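Local atomic coordinates of malate synthase (Haloferax volcanii, PDB entry 3OYZ), a protein that catalyses the magnesium-dependent Claisen condensation of acetyl-CoA with glyoxylate and the hydrolysis that releases malate, a step of the glyoxylate cycle. Residues 32-37 / 44-49; 227-232 / 246-251; 233-238 / 261-266. All coordinates share one frame; numbering follows the deposited sequence.

Contact 1: residues 32-37 / 44-49. With ACO (acetyl coenzyme *a), chain B.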
loop_
_atom_site.group_PDB
_atom_site.type_symbol
_atom_site.label_atom_id
_atom_site.label_comp_id
_atom_site.label_asym_id
_atom_site.label_seq_id
_atom_site.Cartn_x
_atom_site.Cartn_y
_atom_site.Cartn_z
ATOM N N ARG A 32 15.275 -27.157 24.956
ATOM C CA ARG A 32 16.644 -27.490 25.413
ATOM C C ARG A 32 17.561 -27.515 24.221
ATOM O O ARG A 32 18.648 -26.996 24.269
ATOM C CB ARG A 32 16.708 -28.831 26.177
ATOM C CG ARG A 32 15.744 -28.903 27.350
ATOM C CD ARG A 32 16.231 -29.857 28.467
ATOM N NE ARG A 32 15.087 -30.348 29.215
ATOM C CZ ARG A 32 14.737 -29.834 30.380
ATOM N NH1 ARG A 32 15.508 -28.940 30.977
ATOM N NH2 ARG A 32 13.681 -30.327 30.972
ATOM N N ARG A 33 17.097 -28.064 23.111
ATOM C CA ARG A 33 17.933 -28.102 21.915
ATOM C C ARG A 33 18.139 -26.711 21.314
ATOM O O ARG A 33 19.271 -26.319 21.009
ATOM C CB ARG A 33 17.239 -29.040 20.920
ATOM C CG ARG A 33 17.785 -28.899 19.516
ATOM C CD ARG A 33 17.078 -29.667 18.399
ATOM N NE ARG A 33 18.019 -29.920 17.305
ATOM C CZ ARG A 33 18.713 -31.049 17.164
ATOM N NH1 ARG A 33 18.588 -32.046 18.038
ATOM N NH2 ARG A 33 19.528 -31.200 16.130
ATOM N N ALA A 34 17.068 -25.917 21.181
ATOM C CA ALA A 34 17.177 -24.589 20.551
ATOM C C ALA A 34 18.047 -23.728 21.432
ATOM O O ALA A 34 18.861 -22.946 20.953
ATOM C CB ALA A 34 15.759 -23.970 20.367
ATOM N N ALA A 35 17.970 -23.951 22.743
ATOM C CA ALA A 35 18.854 -23.208 23.635
ATOM C C ALA A 35 20.331 -23.488 23.518
ATOM O O ALA A 35 21.103 -22.652 23.992
ATOM C CB ALA A 35 18.458 -23.363 25.064
ATOM N N GLY A 36 20.707 -24.622 22.904
ATOM C CA GLY A 36 22.139 -24.951 22.700
ATOM C C GLY A 36 22.719 -24.520 21.366
ATOM O O GLY A 36 23.945 -24.532 21.162
ATOM N N LEU A 37 21.865 -24.000 20.474
ATOM C CA LEU A 37 22.336 -23.528 19.168
ATOM C C LEU A 37 23.355 -22.403 19.276
ATOM O O LEU A 37 23.212 -21.573 20.168
ATOM C CB LEU A 37 21.119 -23.103 18.343
ATOM C CG LEU A 37 20.110 -24.162 17.911
ATOM C CD1 LEU A 37 18.893 -23.523 17.203
ATOM C CD2 LEU A 37 20.770 -25.192 16.964
ATOM N N ASP A 44 19.205 -14.333 16.088
ATOM C CA ASP A 44 19.321 -13.074 16.841
ATOM C C ASP A 44 18.270 -12.983 17.956
ATOM O O ASP A 44 18.515 -12.462 19.041
ATOM C CB ASP A 44 19.157 -11.904 15.865
ATOM C CG ASP A 44 20.342 -11.749 14.975
ATOM O OD1 ASP A 44 21.464 -12.092 15.439
ATOM O OD2 ASP A 44 20.164 -11.289 13.824
ATOM N N VAL A 45 17.091 -13.534 17.741
ATOM C CA VAL A 45 16.010 -13.442 18.734
ATOM C C VAL A 45 15.400 -14.799 18.773
ATOM O O VAL A 45 14.954 -15.339 17.773
ATOM C CB VAL A 45 14.907 -12.310 18.400
ATOM C CG1 VAL A 45 13.729 -12.519 19.262
ATOM C CG2 VAL A 45 15.456 -11.006 18.815
ATOM N N TRP A 46 15.350 -15.362 19.975
ATOM C CA TRP A 46 14.792 -16.671 20.103
ATOM C C TRP A 46 13.496 -16.557 20.883
ATOM O O TRP A 46 13.468 -15.912 21.915
ATOM C CB TRP A 46 15.797 -17.583 20.880
ATOM C CG TRP A 46 15.189 -18.951 21.110
ATOM C CD1 TRP A 46 14.445 -19.680 20.229
ATOM C CD2 TRP A 46 15.240 -19.721 22.316
ATOM N NE1 TRP A 46 14.025 -20.857 20.818
ATOM C CE2 TRP A 46 14.471 -20.875 22.111
ATOM C CE3 TRP A 46 15.886 -19.540 23.562
ATOM C CZ2 TRP A 46 14.381 -21.914 23.073
ATOM C CZ3 TRP A 46 15.686 -20.521 24.572
ATOM C CH2 TRP A 46 14.955 -21.690 24.302
ATOM N N VAL A 47 12.440 -17.183 20.406
ATOM C CA VAL A 47 11.114 -17.045 21.004
ATOM C C VAL A 47 10.551 -18.373 21.504
ATOM O O VAL A 47 9.883 -19.108 20.768
ATOM C CB VAL A 47 10.172 -16.396 19.917
ATOM C CG1 VAL A 47 8.804 -16.080 20.487
ATOM C CG2 VAL A 47 10.853 -15.124 19.433
ATOM N N PRO A 48 10.771 -18.689 22.792
ATOM C CA PRO A 48 9.981 -19.828 23.225
ATOM C C PRO A 48 8.495 -19.509 23.144
ATOM O O PRO A 48 8.028 -18.595 23.823
ATOM C CB PRO A 48 10.328 -19.928 24.712
ATOM C CG PRO A 48 11.757 -19.440 24.827
ATOM C CD PRO A 48 11.825 -18.306 23.768
ATOM N N ASP A 49 7.748 -20.314 22.429
ATOM C CA ASP A 49 6.404 -19.973 22.050
ATOM C C ASP A 49 5.322 -20.689 22.768
ATOM O O ASP A 49 4.876 -21.697 22.257
ATOM C CB ASP A 49 6.274 -20.152 20.545
ATOM C CG ASP A 49 5.005 -19.575 19.978
ATOM O OD1 ASP A 49 4.255 -18.934 20.726
ATOM O OD2 ASP A 49 4.731 -19.855 18.791
HETATM N N1A ACO B . 12.643 -25.421 17.798
HETATM C C2A ACO B . 13.521 -26.306 18.310
HETATM N N3A ACO B . 13.887 -27.397 17.614
HETATM C C4A ACO B . 13.394 -27.691 16.384
HETATM C C5A ACO B . 12.431 -26.735 15.796
HETATM C C6A ACO B . 12.033 -25.564 16.599
HETATM N N6A ACO B . 11.108 -24.738 16.041
HETATM N N7A ACO B . 12.071 -27.209 14.596
HETATM C C8A ACO B . 12.727 -28.382 14.426
HETATM N N9A ACO B . 13.544 -28.642 15.455
HETATM C C1B ACO B . 14.420 -29.855 15.534
HETATM C C2B ACO B . 13.642 -31.029 14.954
HETATM O O2B ACO B . 12.835 -31.599 15.983
HETATM C C3B ACO B . 14.737 -31.942 14.439
HETATM O O3B ACO B . 15.215 -32.562 15.636
HETATM P P3B ACO B . 15.999 -34.007 15.736
HETATM O O7A ACO B . 17.416 -33.489 15.931
HETATM O O8A ACO B . 15.636 -34.627 14.402
HETATM O O9A ACO B . 15.397 -34.757 16.904
HETATM C C4B ACO B . 15.765 -30.947 13.925
HETATM O O4B ACO B . 15.601 -29.762 14.716
HETATM C C5B ACO B . 15.509 -30.572 12.470
HETATM O O5B ACO B . 14.093 -30.489 12.305
HETATM P P1A ACO B . 13.401 -30.404 10.860
HETATM O O1A ACO B . 13.517 -31.645 10.034
HETATM O O2A ACO B . 14.021 -29.191 10.231
HETATM O O3A ACO B . 11.832 -30.124 11.018
HETATM P P2A ACO B . 10.801 -31.257 11.487
HETATM O O4A ACO B . 11.598 -31.847 12.606
HETATM O O5A ACO B . 10.197 -31.861 10.237
HETATM O O6A ACO B . 9.521 -30.484 12.129
HETATM C CBP ACO B . 7.974 -28.611 12.510
HETATM C CCP ACO B . 8.794 -29.419 11.497
HETATM C CDP ACO B . 6.967 -29.504 13.233
HETATM C CEP ACO B . 7.182 -27.582 11.714
HETATM C CAP ACO B . 8.845 -27.959 13.591
HETATM O OAP ACO B . 9.909 -27.352 12.873
HETATM C C9P ACO B . 8.142 -26.884 14.397
HETATM O O9P ACO B . 7.278 -27.198 15.222
HETATM N N8P ACO B . 8.493 -25.614 14.131
HETATM C C7P ACO B . 7.867 -24.532 14.880
HETATM C C6P ACO B . 6.411 -24.262 14.470
HETATM C C5P ACO B . 6.044 -22.954 15.147
HETATM O O5P ACO B . 6.879 -22.365 15.831
HETATM N N4P ACO B . 4.818 -22.499 14.892
HETATM C C3P ACO B . 4.280 -21.249 15.400
HETATM C C2P ACO B . 4.970 -20.035 14.773
HETATM S S1P ACO B . 3.944 -19.793 13.353
HETATM C C ACO B . 2.532 -18.993 13.804
HETATM O O ACO B . 2.146 -18.907 14.954
HETATM C CH3 ACO B . 1.707 -18.417 12.694
#
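A34 and A35, two small side chains at the end of helix 29-36, sit against the indole of W46 on strand 45-49, an example of how a beta-alpha-beta unit of a TIM barrel seats its helix on the sheet. The strand-helix-strand unit 13-18, 29-36, 45-49 crosses over here, and the tight part is packing without a hydrogen bond across the segments. The CB of A34 lies 3.6 Å from W46 NE1 and 3.7 Å from CZ2, above and just outside the NE1-CE2-CZ2 rim where the two rings join, while the CB of A35 approaches the six-membered ring at CH2, 4.0 Å away. The backbone comes close as well: the N of A35 stands over one face of the indole, offset toward its rim, and P48 CD lies over the centre of the opposite face, so the ring is held between helix backbone and proline. The W46 CG is anti to its own N (chi1 176°), which sends the indole out from the strand to the helix. Its NE1 spends its N-H on S17, an acetyl-CoA-binding residue, linking this packing to the acetyl-CoA site. The other side of the helix is looser. R33 points away from the strand and, exposed, reaches along an extended chain to the 3'-phosphate of acetyl-CoA, whose O7A lies over one face of the guanidinium. A34 serves both sides, since its CB also touches the adenine at C2A, 3.8 Å away. At the far tip of the R33 side chain, NH1 comes within 2.8 Å of phosphate O7A.

Contact 2: residues 227-232 / 246-251. With PYR (pyruvic acid), chain C.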
loop_
_atom_site.group_PDB
_atom_site.type_symbol
_atom_site.label_atom_id
_atom_site.label_comp_id
_atom_site.label_asym_id
_atom_site.label_seq_id
_atom_site.Cartn_x
_atom_site.Cartn_y
_atom_site.Cartn_z
ATOM N N ALA A 227 11.325 -3.962 12.176
ATOM C CA ALA A 227 10.266 -4.680 11.456
ATOM C C ALA A 227 10.802 -6.077 11.125
ATOM O O ALA A 227 11.948 -6.163 10.689
ATOM C CB ALA A 227 9.923 -3.980 10.120
ATOM N N VAL A 228 10.014 -7.136 11.318
ATOM C CA VAL A 228 10.345 -8.540 11.037
ATOM C C VAL A 228 9.151 -9.115 10.286
ATOM O O VAL A 228 8.007 -8.945 10.668
ATOM C CB VAL A 228 10.514 -9.353 12.398
ATOM C CG1 VAL A 228 10.791 -10.858 12.204
ATOM C CG2 VAL A 228 11.582 -8.685 13.307
ATOM N N ASP A 229 9.386 -9.891 9.238
ATOM C CA ASP A 229 8.364 -10.649 8.542
ATOM C C ASP A 229 7.916 -11.922 9.278
ATOM O O ASP A 229 8.646 -12.460 10.157
ATOM C CB ASP A 229 8.774 -10.916 7.088
ATOM C CG ASP A 229 7.561 -11.243 6.198
ATOM O OD1 ASP A 229 6.409 -10.869 6.529
ATOM O OD2 ASP A 229 7.736 -11.885 5.148
ATOM N N GLY A 230 6.762 -12.433 8.835
ATOM C CA GLY A 230 6.070 -13.514 9.500
ATOM C C GLY A 230 6.571 -14.822 8.909
ATOM O O GLY A 230 7.520 -14.823 8.124
ATOM N N PRO A 231 5.889 -15.920 9.257
ATOM C CA PRO A 231 6.473 -17.234 8.957
ATOM C C PRO A 231 6.336 -17.655 7.494
ATOM O O PRO A 231 5.378 -17.318 6.785
ATOM C CB PRO A 231 5.745 -18.165 9.910
ATOM C CG PRO A 231 4.446 -17.460 10.145
ATOM C CD PRO A 231 4.847 -16.018 10.290
ATOM N N TYR A 232 7.382 -18.306 7.007
ATOM C CA TYR A 232 7.363 -18.808 5.642
ATOM C C TYR A 232 7.115 -20.317 5.798
ATOM O O TYR A 232 8.056 -21.068 6.145
ATOM C CB TYR A 232 8.710 -18.490 5.005
ATOM C CG TYR A 232 8.701 -18.876 3.547
ATOM C CD1 TYR A 232 8.250 -17.973 2.585
ATOM C CD2 TYR A 232 9.150 -20.148 3.131
ATOM C CE1 TYR A 232 8.177 -18.330 1.262
ATOM C CE2 TYR A 232 9.135 -20.519 1.780
ATOM C CZ TYR A 232 8.663 -19.579 0.863
ATOM O OH TYR A 232 8.556 -19.869 -0.465
ATOM N N THR A 246 14.732 -11.569 0.115
ATOM C CA THR A 246 15.188 -10.521 -0.784
ATOM C C THR A 246 14.071 -9.522 -1.050
ATOM O O THR A 246 14.353 -8.333 -1.027
ATOM C CB THR A 246 15.656 -11.104 -2.118
ATOM O OG1 THR A 246 16.785 -11.939 -1.851
ATOM C CG2 THR A 246 16.042 -9.985 -3.038
ATOM N N ASP A 247 12.860 -9.999 -1.327
ATOM C CA ASP A 247 11.715 -9.090 -1.484
ATOM C C ASP A 247 11.463 -8.222 -0.221
ATOM O O ASP A 247 11.327 -7.014 -0.336
ATOM C CB ASP A 247 10.477 -9.922 -1.792
ATOM C CG ASP A 247 9.382 -9.092 -2.443
ATOM O OD1 ASP A 247 9.529 -8.765 -3.637
ATOM O OD2 ASP A 247 8.381 -8.715 -1.799
ATOM N N ASN A 248 11.493 -8.811 0.976
ATOM C CA ASN A 248 11.441 -8.087 2.253
ATOM C C ASN A 248 12.496 -7.027 2.430
ATOM O O ASN A 248 12.147 -5.903 2.773
ATOM C CB ASN A 248 11.550 -8.999 3.491
ATOM C CG ASN A 248 10.431 -9.981 3.570
ATOM O OD1 ASN A 248 9.370 -9.841 2.901
ATOM N ND2 ASN A 248 10.640 -10.998 4.397
ATOM N N GLN A 249 13.751 -7.339 2.121
ATOM C CA GLN A 249 14.882 -6.446 2.343
ATOM C C GLN A 249 14.664 -5.220 1.444
ATOM O O GLN A 249 15.096 -4.110 1.787
ATOM C CB GLN A 249 16.208 -7.190 2.030
ATOM C CG GLN A 249 16.556 -8.251 3.131
ATOM C CD GLN A 249 17.460 -9.406 2.615
ATOM O OE1 GLN A 249 18.051 -9.297 1.545
ATOM N NE2 GLN A 249 17.556 -10.476 3.368
ATOM N N ALA A 250 14.032 -5.392 0.302
ATOM C CA ALA A 250 13.808 -4.207 -0.561
ATOM C C ALA A 250 12.693 -3.284 -0.036
ATOM O O ALA A 250 12.555 -2.165 -0.539
ATOM C CB ALA A 250 13.513 -4.590 -1.999
ATOM N N LYS A 251 11.950 -3.748 0.973
ATOM C CA LYS A 251 10.926 -2.956 1.679
ATOM C C LYS A 251 11.508 -2.421 2.986
ATOM O O LYS A 251 10.842 -1.700 3.713
ATOM C CB LYS A 251 9.699 -3.821 2.024
ATOM C CG LYS A 251 9.010 -4.467 0.805
ATOM C CD LYS A 251 7.797 -5.294 1.200
ATOM C CE LYS A 251 6.844 -5.566 0.044
ATOM N NZ LYS A 251 7.403 -5.619 -1.332
HETATM C C PYR C . 0.765 -15.909 12.447
HETATM O O PYR C . -0.448 -15.790 12.832
HETATM O OXT PYR C . 1.130 -15.758 11.224
HETATM C CA PYR C . 1.725 -16.072 13.446
HETATM O O3 PYR C . 1.368 -16.093 14.700
HETATM C CB PYR C . 3.164 -16.138 13.092
#
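This is a small, buried polar contact between a barrel strand and the helix that follows it: D229 of strand 226-229 meets N248 of helix 238-249. Both belong to the beta-alpha-beta unit 226-229, 238-249, 255-258 of the TIM barrel, and a single side-chain hydrogen bond joins the two segments. N248 ND2 donates to D229 OD2 over 3.1 Å, with an N-H...O angle of 139°, so the bond is noticeably bent. The amide reaches OD2 on its anti side, tilted out of the carboxylate plane, and the two flat groups stand almost perpendicular, 89° apart. D229 CG lies anti to the backbone N (chi1 -159°), an orientation that carries the carboxylate across to the helix. The amide oxygen of N248 accepts from R213 and, weakly, from R244, consistent with the NH2 end being the one given to D229. OD2 also pairs with R244 in a salt bridge, so one buried carboxylate oxygen receives both an amide and a guanidinium; R244 would be expected to favour the charged form, while the nearby E190 carboxylate would oppose it. A leucine in place of D229 would probably leave R244 without its buried countercharge and N248 ND2 without this acceptor. Beyond the strand, the chain runs on through G230 to P231, which lines the pyruvate pocket with CD 3.3 Å from the ligand's CB. The second oxygen of D229 holds the peptide that leads there: G230 N donates to OD1 over 2.8 Å, approaching from above the carboxylate plane.

Contact 3: residues 233-238 / 261-266. With ACO (acetyl coenzyme *a), chain B.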
loop_
_atom_site.group_PDB
_atom_site.type_symbol
_atom_site.label_atom_id
_atom_site.label_comp_id
_atom_site.label_asym_id
_atom_site.label_seq_id
_atom_site.Cartn_x
_atom_site.Cartn_y
_atom_site.Cartn_z
ATOM N N ASP A 233 5.854 -20.722 5.704
ATOM C CA ASP A 233 5.481 -22.038 6.260
ATOM C C ASP A 233 5.770 -23.207 5.305
ATOM O O ASP A 233 5.657 -24.346 5.727
ATOM C CB ASP A 233 4.027 -22.115 6.779
ATOM C CG ASP A 233 2.988 -21.551 5.775
ATOM O OD1 ASP A 233 3.330 -21.304 4.598
ATOM O OD2 ASP A 233 1.809 -21.312 6.152
ATOM N N ASP A 234 6.104 -22.968 4.037
ATOM C CA ASP A 234 6.705 -24.032 3.197
ATOM C C ASP A 234 8.145 -24.306 3.604
ATOM O O ASP A 234 9.067 -23.867 2.903
ATOM C CB ASP A 234 6.690 -23.598 1.729
ATOM C CG ASP A 234 5.270 -23.482 1.184
ATOM O OD1 ASP A 234 4.338 -23.942 1.869
ATOM O OD2 ASP A 234 5.041 -22.915 0.092
ATOM N N ILE A 235 8.327 -24.920 4.777
ATOM C CA ILE A 235 9.612 -24.947 5.481
ATOM C C ILE A 235 10.730 -25.613 4.677
ATOM O O ILE A 235 11.909 -25.347 4.916
ATOM C CB ILE A 235 9.494 -25.610 6.858
ATOM C CG1 ILE A 235 8.749 -26.946 6.716
ATOM C CG2 ILE A 235 8.617 -24.780 7.796
ATOM C CD1 ILE A 235 8.637 -27.728 8.046
ATOM N N ARG A 236 10.399 -26.458 3.706
ATOM C CA ARG A 236 11.482 -27.126 2.939
ATOM C C ARG A 236 11.933 -26.340 1.704
ATOM O O ARG A 236 12.960 -26.688 1.120
ATOM C CB ARG A 236 11.113 -28.533 2.450
ATOM C CG ARG A 236 10.292 -29.401 3.419
ATOM C CD ARG A 236 10.974 -29.619 4.763
ATOM N NE ARG A 236 10.085 -30.430 5.598
ATOM C CZ ARG A 236 10.267 -30.713 6.884
ATOM N NH1 ARG A 236 11.287 -30.203 7.553
ATOM N NH2 ARG A 236 9.384 -31.469 7.524
ATOM N N ASP A 237 11.151 -25.326 1.309
ATOM C CA ASP A 237 11.404 -24.538 0.098
ATOM C C ASP A 237 12.516 -23.534 0.402
ATOM O O ASP A 237 12.281 -22.366 0.767
ATOM C CB ASP A 237 10.076 -23.902 -0.358
ATOM C CG ASP A 237 10.182 -23.133 -1.658
ATOM O OD1 ASP A 237 11.240 -23.119 -2.319
ATOM O OD2 ASP A 237 9.155 -22.531 -2.035
ATOM N N VAL A 238 13.758 -23.988 0.242
ATOM C CA VAL A 238 14.897 -23.110 0.472
ATOM C C VAL A 238 14.918 -21.910 -0.477
ATOM O O VAL A 238 15.240 -20.778 -0.085
ATOM C CB VAL A 238 16.250 -23.897 0.371
ATOM C CG1 VAL A 238 17.468 -22.941 0.342
ATOM C CG2 VAL A 238 16.333 -24.896 1.515
ATOM N N PRO A 261 15.577 -25.100 12.439
ATOM C CA PRO A 261 16.974 -24.656 12.556
ATOM C C PRO A 261 17.577 -24.354 11.188
ATOM O O PRO A 261 18.446 -23.492 11.052
ATOM C CB PRO A 261 17.663 -25.849 13.271
ATOM C CG PRO A 261 16.532 -26.372 14.162
ATOM C CD PRO A 261 15.290 -26.313 13.245
ATOM N N GLY A 262 17.099 -25.035 10.155
ATOM C CA GLY A 262 17.590 -24.759 8.786
ATOM C C GLY A 262 17.193 -23.357 8.284
ATOM O O GLY A 262 18.030 -22.621 7.702
ATOM N N GLN A 263 15.966 -22.935 8.608
ATOM C CA GLN A 263 15.592 -21.530 8.297
ATOM C C GLN A 263 16.450 -20.510 9.044
ATOM O O GLN A 263 16.907 -19.515 8.461
ATOM C CB GLN A 263 14.087 -21.290 8.433
ATOM C CG GLN A 263 13.273 -21.921 7.313
ATOM C CD GLN A 263 11.789 -21.515 7.396
ATOM O OE1 GLN A 263 11.349 -21.155 8.469
ATOM N NE2 GLN A 263 11.014 -21.676 6.343
ATOM N N VAL A 264 16.800 -20.809 10.290
ATOM C CA VAL A 264 17.687 -19.920 11.019
ATOM C C VAL A 264 18.988 -19.625 10.252
ATOM O O VAL A 264 19.447 -18.473 10.057
ATOM C CB VAL A 264 17.973 -20.450 12.439
ATOM C CG1 VAL A 264 18.964 -19.524 13.096
ATOM C CG2 VAL A 264 16.722 -20.380 13.268
ATOM N N VAL A 265 19.606 -20.710 9.772
ATOM C CA VAL A 265 20.896 -20.541 9.099
ATOM C C VAL A 265 20.665 -19.725 7.845
ATOM O O VAL A 265 21.406 -18.800 7.580
ATOM C CB VAL A 265 21.569 -21.896 8.684
ATOM C CG1 VAL A 265 22.847 -21.599 7.838
ATOM C CG2 VAL A 265 21.912 -22.728 9.937
ATOM N N GLU A 266 19.711 -20.100 7.002
ATOM C CA GLU A 266 19.473 -19.321 5.765
ATOM C C GLU A 266 19.191 -17.826 6.029
ATOM O O GLU A 266 19.779 -16.912 5.441
ATOM C CB GLU A 266 18.274 -19.917 5.026
ATOM C CG GLU A 266 18.613 -21.239 4.344
ATOM C CD GLU A 266 19.444 -21.063 3.058
ATOM O OE1 GLU A 266 19.335 -20.021 2.375
ATOM O OE2 GLU A 266 20.246 -21.953 2.719
HETATM N N1A ACO B . 12.643 -25.421 17.798
HETATM C C2A ACO B . 13.521 -26.306 18.310
HETATM N N3A ACO B . 13.887 -27.397 17.614
HETATM C C4A ACO B . 13.394 -27.691 16.384
HETATM C C5A ACO B . 12.431 -26.735 15.796
HETATM C C6A ACO B . 12.033 -25.564 16.599
HETATM N N6A ACO B . 11.108 -24.738 16.041
HETATM N N7A ACO B . 12.071 -27.209 14.596
HETATM C C8A ACO B . 12.727 -28.382 14.426
HETATM N N9A ACO B . 13.544 -28.642 15.455
HETATM C C1B ACO B . 14.420 -29.855 15.534
HETATM C C2B ACO B . 13.642 -31.029 14.954
HETATM O O2B ACO B . 12.835 -31.599 15.983
HETATM C C3B ACO B . 14.737 -31.942 14.439
HETATM O O3B ACO B . 15.215 -32.562 15.636
HETATM P P3B ACO B . 15.999 -34.007 15.736
HETATM O O7A ACO B . 17.416 -33.489 15.931
HETATM O O8A ACO B . 15.636 -34.627 14.402
HETATM O O9A ACO B . 15.397 -34.757 16.904
HETATM C C4B ACO B . 15.765 -30.947 13.925
HETATM O O4B ACO B . 15.601 -29.762 14.716
HETATM C C5B ACO B . 15.509 -30.572 12.470
HETATM O O5B ACO B . 14.093 -30.489 12.305
HETATM P P1A ACO B . 13.401 -30.404 10.860
HETATM O O1A ACO B . 13.517 -31.645 10.034
HETATM O O2A ACO B . 14.021 -29.191 10.231
HETATM O O3A ACO B . 11.832 -30.124 11.018
HETATM P P2A ACO B . 10.801 -31.257 11.487
HETATM O O4A ACO B . 11.598 -31.847 12.606
HETATM O O5A ACO B . 10.197 -31.861 10.237
HETATM O O6A ACO B . 9.521 -30.484 12.129
HETATM C CBP ACO B . 7.974 -28.611 12.510
HETATM C CCP ACO B . 8.794 -29.419 11.497
HETATM C CDP ACO B . 6.967 -29.504 13.233
HETATM C CEP ACO B . 7.182 -27.582 11.714
HETATM C CAP ACO B . 8.845 -27.959 13.591
HETATM O OAP ACO B . 9.909 -27.352 12.873
HETATM C C9P ACO B . 8.142 -26.884 14.397
HETATM O O9P ACO B . 7.278 -27.198 15.222
HETATM N N8P ACO B . 8.493 -25.614 14.131
HETATM C C7P ACO B . 7.867 -24.532 14.880
HETATM C C6P ACO B . 6.411 -24.262 14.470
HETATM C C5P ACO B . 6.044 -22.954 15.147
HETATM O O5P ACO B . 6.879 -22.365 15.831
HETATM N N4P ACO B . 4.818 -22.499 14.892
HETATM C C3P ACO B . 4.280 -21.249 15.400
HETATM C C2P ACO B . 4.970 -20.035 14.773
HETATM S S1P ACO B . 3.944 -19.793 13.353
HETATM C C ACO B . 2.532 -18.993 13.804
HETATM O O ACO B . 2.146 -18.907 14.954
HETATM C CH3 ACO B . 1.707 -18.417 12.694
HETATM O O HOH W 1 12.422 -22.620 3.726
#
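Q263 and I235 meet at about a right angle: the amide of the glutamine, on helix 261-269, reaches the backbone of the loop that follows strand 226-229, with NE2 3.7 Å from I235 CA. Beyond CG the Q263 chain is extended (chi2 -173°), and this length lets a residue on the helix touch the loop's main chain. A water bridges the two: it accepts from Q263 NE2 at 3.1 Å, donates to I235 O at 3.0 Å and makes a weaker bond to D237 O. NE2 also donates to Y232 O, and OE1 takes the N of L259, so both ends of the buried amide have partners and its rotation is fixed. The second pair, V238 and E266, likewise crosses at about a right angle. Here a methyl of the valine, CG1, lies 3.8 Å from E266 OE2, an apolar touch against a carboxylate whose charge is answered by R242; a bend at chi2 (-75°) brings it alongside. V238 opens helix 238-249, where D237 is the N-cap, its OD1 accepting from the N of G240. Both segments also reach acetyl-CoA: P261 CD lies 3.5 Å from adenine C8A, and I235 CD1, 3.6 Å above the centre of the R236 guanidinium, touches the pantetheine arm. The arginine meets the diphosphate at its edge: NH2 donates nearly straight to O5A, 2.9 Å and 165°, and NH1 adds a weak bond to the same oxygen. D384 forms a salt bridge with R236 through NE. The chemistry implies a division of labour within this TIM-barrel loop: the neutral Q263 amide, through water and loop carbonyls, and the V238-E266 packing join it to the helix, while the arginine, probably oriented by D384, offers its positive charge to the diphosphate of acetyl-CoA.

From the N terminus, contact 1 comes first and closes a short loop: segments 32-37 and 44-49 are separated by six residues, within the first crossover of the barrel. It is complete before the others begin. Contacts 2 and 3 cross along the chain, since 227-232 and 233-238 are consecutive while their partners, 246-251 and 261-266, follow in the same order. They also touch: Y232 of contact 2 joins contact 3, its OH probably hydrogen-bonded to D237 OD2. Contact 2 closes the loop through helix 238-249, and contact 3 spans that helix and strand 255-258 to reach the next helix. Contacts 1 and 2 reach the same sheet, whereas contacts 1 and 3, centres about 15 Å apart, both touch acetyl-CoA.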